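Local coordinates for protein nickel-dependent hydrogenase large subunit (Allochromatium vinosum, PDB 3MYR) that oxidises molecular hydrogen at a nickel-iron centre and, paired with an iron-sulfur small subunit, passes the electrons to an acceptor, at residues A31-T36 with G524-A529; G272-G277 with D532-V537. One frame throughout, in Å; residues are numbered along the deposited sequence.

Both contacts involve helix 525-531 and its surroundings: contact 1 uses its first turn, and contact 2 the loop that leaves its C-terminal end. Their centres lie about 14 Å apart, and they meet where Ala529 CB packs on Gly275 O at 3.5 Å. Contact 1 is buried and sets a strand against a helix, with one glutamate whose carboxylate binds a backbone N-H of the strand and that of the residue capping the helix. Contact 2 is only partly buried and joins two irregular loops, mixing backbone and carboxylate acceptors, an arginine methylene over a histidine ring and a water. Strand 27-35 ties the two together: it carries 31-36, and its Ile28 touches His534 and Leu536.

Contact 1 (A31-T36 with G524-A529); sequences AYSSGT and GAYEAA
The flat carboxylate of Glu527 receives Ser33 N at OE1, on the lone pair turned away from OE2, while the ring of Tyr526 is met obliquely at CD2 by Ser33 OG, 3.8 Å away. These two side chains join strand 27-35, the outermost strand, within this chain, of a three-stranded antiparallel sheet, to the first turn of helix 525-531; the segment axes run nearly antiparallel, 7.1 Å apart. Glu527 CG stands opposite the carbonyl carbon (chi1 -62°) and the chain runs on extended, its CG passing 3.5 Å from Ala31 O and 3.7 Å from Ser33 CB. Alongside, Ala31 CB rests on Glu527 O. The second oxygen serves the helix itself: OE2 accepts Gly524 N at 3.1 Å, the N3-to-N-cap half of a capping box. Tyr373 OH also bonds OE1, and Arg517 forms a salt bridge with OE2, which probably compensates the buried charge. Cut back to an alanine, the residue would no longer offer acceptors, and Ser33 N, Gly524 N and Tyr373 OH would probably lose a partner and Arg517 its counter-charge. Ser33 OG turns to Ala514 O, and the side chain of Tyr526 lies about 7 Å from the bound nickel-iron centre. The Ser33 N to Glu527 OE1 bond is 3.0 Å long and nearly straight, at 169°.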
ATOM      1  N   ALA B  31      -8.323  -5.648 -24.152  1.00 26.12           N
ATOM      2  CA  ALA B  31      -8.606  -5.311 -22.764  1.00 25.85           C
ATOM      3  C   ALA B  31      -8.326  -3.812 -22.500  1.00 26.25           C
ATOM      4  O   ALA B  31      -7.424  -3.198 -23.111  1.00 23.91           O
ATOM      5  CB  ALA B  31      -7.769  -6.197 -21.835  1.00 24.78           C
ATOM      6  N   TYR B  32      -9.078  -3.242 -21.558  1.00 26.31           N
ATOM      7  CA  TYR B  32      -8.929  -1.829 -21.173  1.00 26.26           C
ATOM      8  C   TYR B  32      -8.868  -1.760 -19.644  1.00 26.11           C
ATOM      9  O   TYR B  32      -9.664  -2.434 -18.954  1.00 23.88           O
ATOM     10  CB  TYR B  32     -10.085  -0.959 -21.700  1.00 25.28           C
ATOM     11  CG  TYR B  32     -10.218  -1.074 -23.178  1.00 28.86           C
ATOM     12  CD1 TYR B  32      -9.634  -0.115 -24.035  1.00 28.30           C
ATOM     13  CD2 TYR B  32     -10.889  -2.160 -23.746  1.00 28.96           C
ATOM     14  CE1 TYR B  32      -9.716  -0.247 -25.405  1.00 28.55           C
ATOM     15  CE2 TYR B  32     -10.993  -2.293 -25.147  1.00 26.10           C
ATOM     16  CZ  TYR B  32     -10.383  -1.337 -25.953  1.00 31.82           C
ATOM     17  OH  TYR B  32     -10.492  -1.432 -27.337  1.00 31.77           O
ATOM     18  N   SER B  33      -7.846  -1.036 -19.152  1.00 25.22           N
ATOM     19  CA  SER B  33      -7.559  -0.861 -17.725  1.00 23.14           C
ATOM     20  C   SER B  33      -7.922   0.595 -17.344  1.00 23.88           C
ATOM     21  O   SER B  33      -7.435   1.560 -17.964  1.00 20.91           O
ATOM     22  CB  SER B  33      -6.066  -1.073 -17.462  1.00 23.87           C
ATOM     23  OG  SER B  33      -5.823  -0.798 -16.083  1.00 23.45           O
ATOM     24  N   SER B  34      -8.811   0.751 -16.370  1.00 24.07           N
ATOM     25  CA  SER B  34      -9.310   2.045 -15.982  1.00 21.75           C
ATOM     26  C   SER B  34      -9.274   2.262 -14.471  1.00 23.45           C
ATOM     27  O   SER B  34      -9.919   1.528 -13.736  1.00 21.96           O
ATOM     28  CB  SER B  34     -10.766   2.153 -16.420  1.00 24.56           C
ATOM     29  OG  SER B  34     -11.278   3.392 -15.929  1.00 25.74           O
ATOM     30  N   GLY B  35      -8.543   3.284 -14.021  1.00 23.29           N
ATOM     31  CA  GLY B  35      -8.499   3.726 -12.591  1.00 22.47           C
ATOM     32  C   GLY B  35      -9.630   4.721 -12.338  1.00 22.60           C
ATOM     33  O   GLY B  35      -9.750   5.691 -13.082  1.00 22.35           O
ATOM     34  N   THR B  36     -10.481   4.470 -11.336  1.00 19.63           N
ATOM     35  CA  THR B  36     -11.747   5.187 -11.251  1.00 21.28           C
ATOM     36  C   THR B  36     -11.785   6.011  -9.957  1.00 21.49           C
ATOM     37  O   THR B  36     -12.881   6.346  -9.498  1.00 23.51           O
ATOM     38  CB  THR B  36     -13.007   4.237 -11.347  1.00 20.40           C
ATOM     39  OG1 THR B  36     -13.048   3.405 -10.171  1.00 24.30           O
ATOM     40  CG2 THR B  36     -12.936   3.265 -12.606  1.00 21.06           C
ATOM     41  N   GLY B 524      -0.978  -0.696 -22.264  1.00 27.28           N
ATOM     42  CA  GLY B 524      -0.137  -0.880 -21.101  1.00 25.28           C
ATOM     43  C   GLY B 524      -0.003  -2.346 -20.659  1.00 25.36           C
ATOM     44  O   GLY B 524      -0.690  -3.222 -21.192  1.00 25.33           O
ATOM     45  N   ALA B 525       0.847  -2.601 -19.639  1.00 25.33           N
ATOM     46  CA  ALA B 525       1.152  -3.986 -19.202  1.00 24.40           C
ATOM     47  C   ALA B 525      -0.110  -4.826 -18.882  1.00 23.55           C
ATOM     48  O   ALA B 525      -0.243  -5.936 -19.389  1.00 21.58           O
ATOM     49  CB  ALA B 525       2.121  -4.019 -18.087  1.00 21.72           C
ATOM     50  N   TYR B 526      -1.047  -4.282 -18.107  1.00 22.24           N
ATOM     51  CA  TYR B 526      -2.224  -5.113 -17.709  1.00 21.73           C
ATOM     52  C   TYR B 526      -2.973  -5.469 -18.979  1.00 22.47           C
ATOM     53  O   TYR B 526      -3.429  -6.573 -19.169  1.00 22.22           O
ATOM     54  CB  TYR B 526      -3.207  -4.317 -16.844  1.00 20.11           C
ATOM     55  CG  TYR B 526      -2.775  -4.005 -15.419  1.00 22.29           C
ATOM     56  CD1 TYR B 526      -1.456  -4.215 -14.981  1.00 20.10           C
ATOM     57  CD2 TYR B 526      -3.683  -3.476 -14.522  1.00 18.87           C
ATOM     58  CE1 TYR B 526      -1.071  -3.930 -13.659  1.00 23.30           C
ATOM     59  CE2 TYR B 526      -3.305  -3.192 -13.183  1.00 23.21           C
ATOM     60  CZ  TYR B 526      -1.994  -3.368 -12.781  1.00 21.90           C
ATOM     61  OH  TYR B 526      -1.599  -2.939 -11.520  1.00 25.45           O
ATOM     62  N   GLU B 527      -3.174  -4.470 -19.822  1.00 23.04           N
ATOM     63  CA  GLU B 527      -3.965  -4.640 -21.021  1.00 24.80           C
ATOM     64  C   GLU B 527      -3.292  -5.643 -21.986  1.00 24.78           C
ATOM     65  O   GLU B 527      -3.947  -6.553 -22.526  1.00 24.95           O
ATOM     66  CB  GLU B 527      -4.223  -3.250 -21.681  1.00 24.35           C
ATOM     67  CG  GLU B 527      -5.042  -2.238 -20.807  1.00 21.49           C
ATOM     68  CD  GLU B 527      -5.014  -0.815 -21.428  1.00 26.38           C
ATOM     69  OE1 GLU B 527      -5.976  -0.025 -21.257  1.00 23.79           O
ATOM     70  OE2 GLU B 527      -4.027  -0.492 -22.138  1.00 25.08           O
ATOM     71  N   ALA B 528      -1.984  -5.520 -22.163  1.00 24.13           N
ATOM     72  CA  ALA B 528      -1.295  -6.413 -23.092  1.00 25.40           C
ATOM     73  C   ALA B 528      -1.257  -7.810 -22.456  1.00 25.78           C
ATOM     74  O   ALA B 528      -1.321  -8.819 -23.177  1.00 27.35           O
ATOM     75  CB  ALA B 528       0.138  -5.925 -23.395  1.00 23.94           C
ATOM     76  N   ALA B 529      -1.218  -7.882 -21.118  1.00 24.85           N
ATOM     77  CA  ALA B 529      -1.174  -9.183 -20.425  1.00 24.48           C
ATOM     78  C   ALA B 529      -2.482  -9.990 -20.656  1.00 24.96           C
ATOM     79  O   ALA B 529      -2.428 -11.191 -20.901  1.00 24.88           O
ATOM     80  CB  ALA B 529      -0.933  -8.975 -18.926  1.00 24.36           C
TER

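Contact 2 (G272-G277 with D532-V537); sequences GERGEG and DNHQLV
Arg274 and Asp532 supply most of the polar contact, each reaching for the backbone of the facing loop. Arg274 NE gives its hydrogen to Asn533 O at 2.9 Å, the acceptor lying in the guanidinium plane and the donor close to the carbonyl direction. In return Asp532 OD1 takes Glu276 N at 2.9 Å, through the lone pair facing away from OD2 and with a nearly straight N-H (165°). A water 2.7 Å from Glu273 O lies between that carbonyl and Asp532 OD2. The guanidinium is also held from its own side of the contact: NH1 forms a salt bridge with Asp270.

Apolar and ring contacts fill the rest. Arg274 CG sits between the backbone N and the carbonyl carbon (chi1 61°) and the chain bends again at chi3, which lays CD over one face of the His534 ring, 4.0 Å from its centroid. This CH-pi contact leaves the guanidinium almost perpendicular to the imidazole, and Arg274 CB packs on Asn533 CB at 3.8 Å. Gly275 CA comes to the edge of the same ring; at its backbone angles a side chain would run into the preceding carbonyl oxygen.

The whole is a loop-to-loop junction, away from the metal sites, joining the loop between helix 236-265 and strand 281-288 to the loop that follows helix 525-531.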
ATOM      1  N   GLY B 272       2.170 -20.297 -16.910  1.00 22.50           N
ATOM      2  CA  GLY B 272       3.499 -19.849 -17.331  1.00 24.35           C
ATOM      3  C   GLY B 272       3.493 -19.558 -18.831  1.00 24.53           C
ATOM      4  O   GLY B 272       4.527 -19.227 -19.404  1.00 22.85           O
ATOM      5  N   GLU B 273       2.321 -19.591 -19.470  1.00 25.58           N
ATOM      6  CA  GLU B 273       2.263 -19.383 -20.922  1.00 25.52           C
ATOM      7  C   GLU B 273       1.350 -18.260 -21.291  1.00 25.78           C
ATOM      8  O   GLU B 273       1.030 -18.086 -22.502  1.00 28.25           O
ATOM      9  CB  GLU B 273       1.802 -20.670 -21.655  1.00 26.29           C
ATOM     10  CG  GLU B 273       2.720 -21.890 -21.341  1.00 33.36           C
ATOM     11  CD  GLU B 273       2.193 -23.189 -21.992  1.00 42.02           C
ATOM     12  OE1 GLU B 273       1.914 -23.122 -23.214  1.00 46.90           O
ATOM     13  OE2 GLU B 273       2.081 -24.254 -21.295  1.00 39.29           O
ATOM     14  N   ARG B 274       0.877 -17.509 -20.307  1.00 21.98           N
ATOM     15  CA  ARG B 274       0.035 -16.379 -20.635  1.00 24.38           C
ATOM     16  C   ARG B 274       0.367 -15.214 -19.727  1.00 21.92           C
ATOM     17  O   ARG B 274       0.950 -15.422 -18.651  1.00 23.12           O
ATOM     18  CB  ARG B 274      -1.491 -16.754 -20.549  1.00 22.75           C
ATOM     19  CG  ARG B 274      -1.999 -17.217 -19.200  1.00 23.22           C
ATOM     20  CD  ARG B 274      -3.496 -17.667 -19.241  1.00 27.56           C
ATOM     21  NE  ARG B 274      -3.665 -18.783 -20.180  1.00 31.60           N
ATOM     22  CZ  ARG B 274      -3.571 -20.063 -19.805  1.00 35.65           C
ATOM     23  NH1 ARG B 274      -3.425 -20.390 -18.495  1.00 30.69           N
ATOM     24  NH2 ARG B 274      -3.690 -21.014 -20.705  1.00 33.08           N
ATOM     25  N   GLY B 275      -0.114 -14.030 -20.091  1.00 21.02           N
ATOM     26  CA  GLY B 275      -0.171 -12.899 -19.142  1.00 21.13           C
ATOM     27  C   GLY B 275       1.093 -12.036 -19.145  1.00 23.85           C
ATOM     28  O   GLY B 275       1.447 -11.391 -18.143  1.00 24.88           O
ATOM     29  N   GLU B 276       1.799 -12.008 -20.267  1.00 24.22           N
ATOM     30  CA  GLU B 276       2.927 -11.053 -20.401  1.00 26.32           C
ATOM     31  C   GLU B 276       3.047 -10.615 -21.874  1.00 28.01           C
ATOM     32  O   GLU B 276       3.631 -11.323 -22.695  1.00 26.44           O
ATOM     33  CB  GLU B 276       4.256 -11.631 -19.867  1.00 26.55           C
ATOM     34  CG  GLU B 276       5.328 -10.545 -19.541  1.00 27.30           C
ATOM     35  CD  GLU B 276       5.918  -9.871 -20.843  1.00 32.22           C
ATOM     36  OE1 GLU B 276       5.581  -8.701 -21.153  1.00 26.92           O
ATOM     37  OE2 GLU B 276       6.713 -10.516 -21.549  1.00 29.78           O
ATOM     38  N   GLY B 277       2.494  -9.445 -22.208  1.00 28.25           N
ATOM     39  CA  GLY B 277       2.383  -9.113 -23.632  1.00 29.89           C
ATOM     40  C   GLY B 277       3.263  -7.982 -24.120  1.00 29.19           C
ATOM     41  O   GLY B 277       3.033  -7.475 -25.221  1.00 31.11           O
ATOM     42  N   ASP B 532      -2.784 -11.389 -23.936  1.00 31.53           N
ATOM     43  CA  ASP B 532      -1.843 -12.493 -24.244  1.00 31.26           C
ATOM     44  C   ASP B 532      -2.400 -13.887 -23.775  1.00 30.40           C
ATOM     45  O   ASP B 532      -2.287 -14.286 -22.592  1.00 29.07           O
ATOM     46  CB  ASP B 532      -0.451 -12.167 -23.648  1.00 31.55           C
ATOM     47  CG  ASP B 532       0.486 -13.375 -23.617  1.00 31.63           C
ATOM     48  OD1 ASP B 532       1.369 -13.450 -22.721  1.00 27.19           O
ATOM     49  OD2 ASP B 532       0.383 -14.239 -24.518  1.00 34.05           O
ATOM     50  N   ASN B 533      -3.063 -14.585 -24.682  1.00 30.01           N
ATOM     51  CA  ASN B 533      -3.415 -15.997 -24.449  1.00 30.76           C
ATOM     52  C   ASN B 533      -4.433 -16.230 -23.310  1.00 27.71           C
ATOM     53  O   ASN B 533      -4.300 -17.150 -22.499  1.00 27.00           O
ATOM     54  CB  ASN B 533      -2.115 -16.812 -24.254  1.00 31.88           C
ATOM     55  CG  ASN B 533      -2.327 -18.346 -24.392  1.00 38.68           C
ATOM     56  OD1 ASN B 533      -1.478 -19.168 -23.960  1.00 42.49           O
ATOM     57  ND2 ASN B 533      -3.454 -18.734 -24.967  1.00 38.75           N
ATOM     58  N   HIS B 534      -5.436 -15.360 -23.192  1.00 26.95           N
ATOM     59  CA  HIS B 534      -6.481 -15.601 -22.180  1.00 27.38           C
ATOM     60  C   HIS B 534      -7.813 -16.031 -22.756  1.00 29.35           C
ATOM     61  O   HIS B 534      -8.328 -15.364 -23.607  1.00 29.75           O
ATOM     62  CB  HIS B 534      -6.710 -14.356 -21.292  1.00 25.67           C
ATOM     63  CG  HIS B 534      -5.560 -14.063 -20.366  1.00 25.61           C
ATOM     64  ND1 HIS B 534      -5.682 -14.096 -18.986  1.00 26.14           N
ATOM     65  CD2 HIS B 534      -4.252 -13.822 -20.622  1.00 19.99           C
ATOM     66  CE1 HIS B 534      -4.489 -13.913 -18.426  1.00 19.35           C
ATOM     67  NE2 HIS B 534      -3.606 -13.741 -19.391  1.00 24.58           N
ATOM     68  N   GLN B 535      -8.455 -17.003 -22.108  1.00 33.34           N
ATOM     69  CA  GLN B 535      -9.828 -17.474 -22.411  1.00 36.83           C
ATOM     70  C   GLN B 535     -10.606 -17.433 -21.093  1.00 38.22           C
ATOM     71  O   GLN B 535     -10.015 -17.627 -20.007  1.00 40.35           O
ATOM     72  CB  GLN B 535      -9.798 -18.894 -23.003  1.00 37.44           C
ATOM     73  CG  GLN B 535      -9.204 -18.962 -24.453  1.00 43.29           C
ATOM     74  CD  GLN B 535      -7.620 -18.840 -24.532  1.00 55.87           C
ATOM     75  OE1 GLN B 535      -7.055 -18.349 -25.544  1.00 58.49           O
ATOM     76  NE2 GLN B 535      -6.921 -19.290 -23.472  1.00 57.70           N
ATOM     77  N   LEU B 536     -11.866 -16.998 -21.137  1.00 37.67           N
ATOM     78  CA  LEU B 536     -12.724 -17.038 -19.935  1.00 36.94           C
ATOM     79  C   LEU B 536     -13.710 -18.207 -20.046  1.00 37.51           C
ATOM     80  O   LEU B 536     -14.472 -18.275 -21.027  1.00 37.14           O
ATOM     81  CB  LEU B 536     -13.533 -15.746 -19.835  1.00 37.66           C
ATOM     82  CG  LEU B 536     -12.924 -14.550 -19.087  1.00 41.02           C
ATOM     83  CD1 LEU B 536     -11.447 -14.513 -19.369  1.00 43.20           C
ATOM     84  CD2 LEU B 536     -13.614 -13.252 -19.537  1.00 39.64           C
ATOM     85  N   VAL B 537     -13.728 -19.118 -19.077  1.00 36.66           N
ATOM     86  CA  VAL B 537     -14.820 -20.063 -19.086  1.00 37.20           C
ATOM     87  C   VAL B 537     -16.215 -19.454 -18.850  1.00 37.30           C
ATOM     88  O   VAL B 537     -17.202 -19.904 -19.467  1.00 34.53           O
ATOM     89  CB  VAL B 537     -14.599 -21.439 -18.377  1.00 39.75           C
ATOM     90  CG1 VAL B 537     -13.182 -21.740 -17.949  1.00 36.69           C
ATOM     91  CG2 VAL B 537     -15.690 -21.781 -17.370  1.00 38.47           C
TER
HETATM   92  O   HOH W   1       1.678 -16.401 -24.500  1.00 21.46           O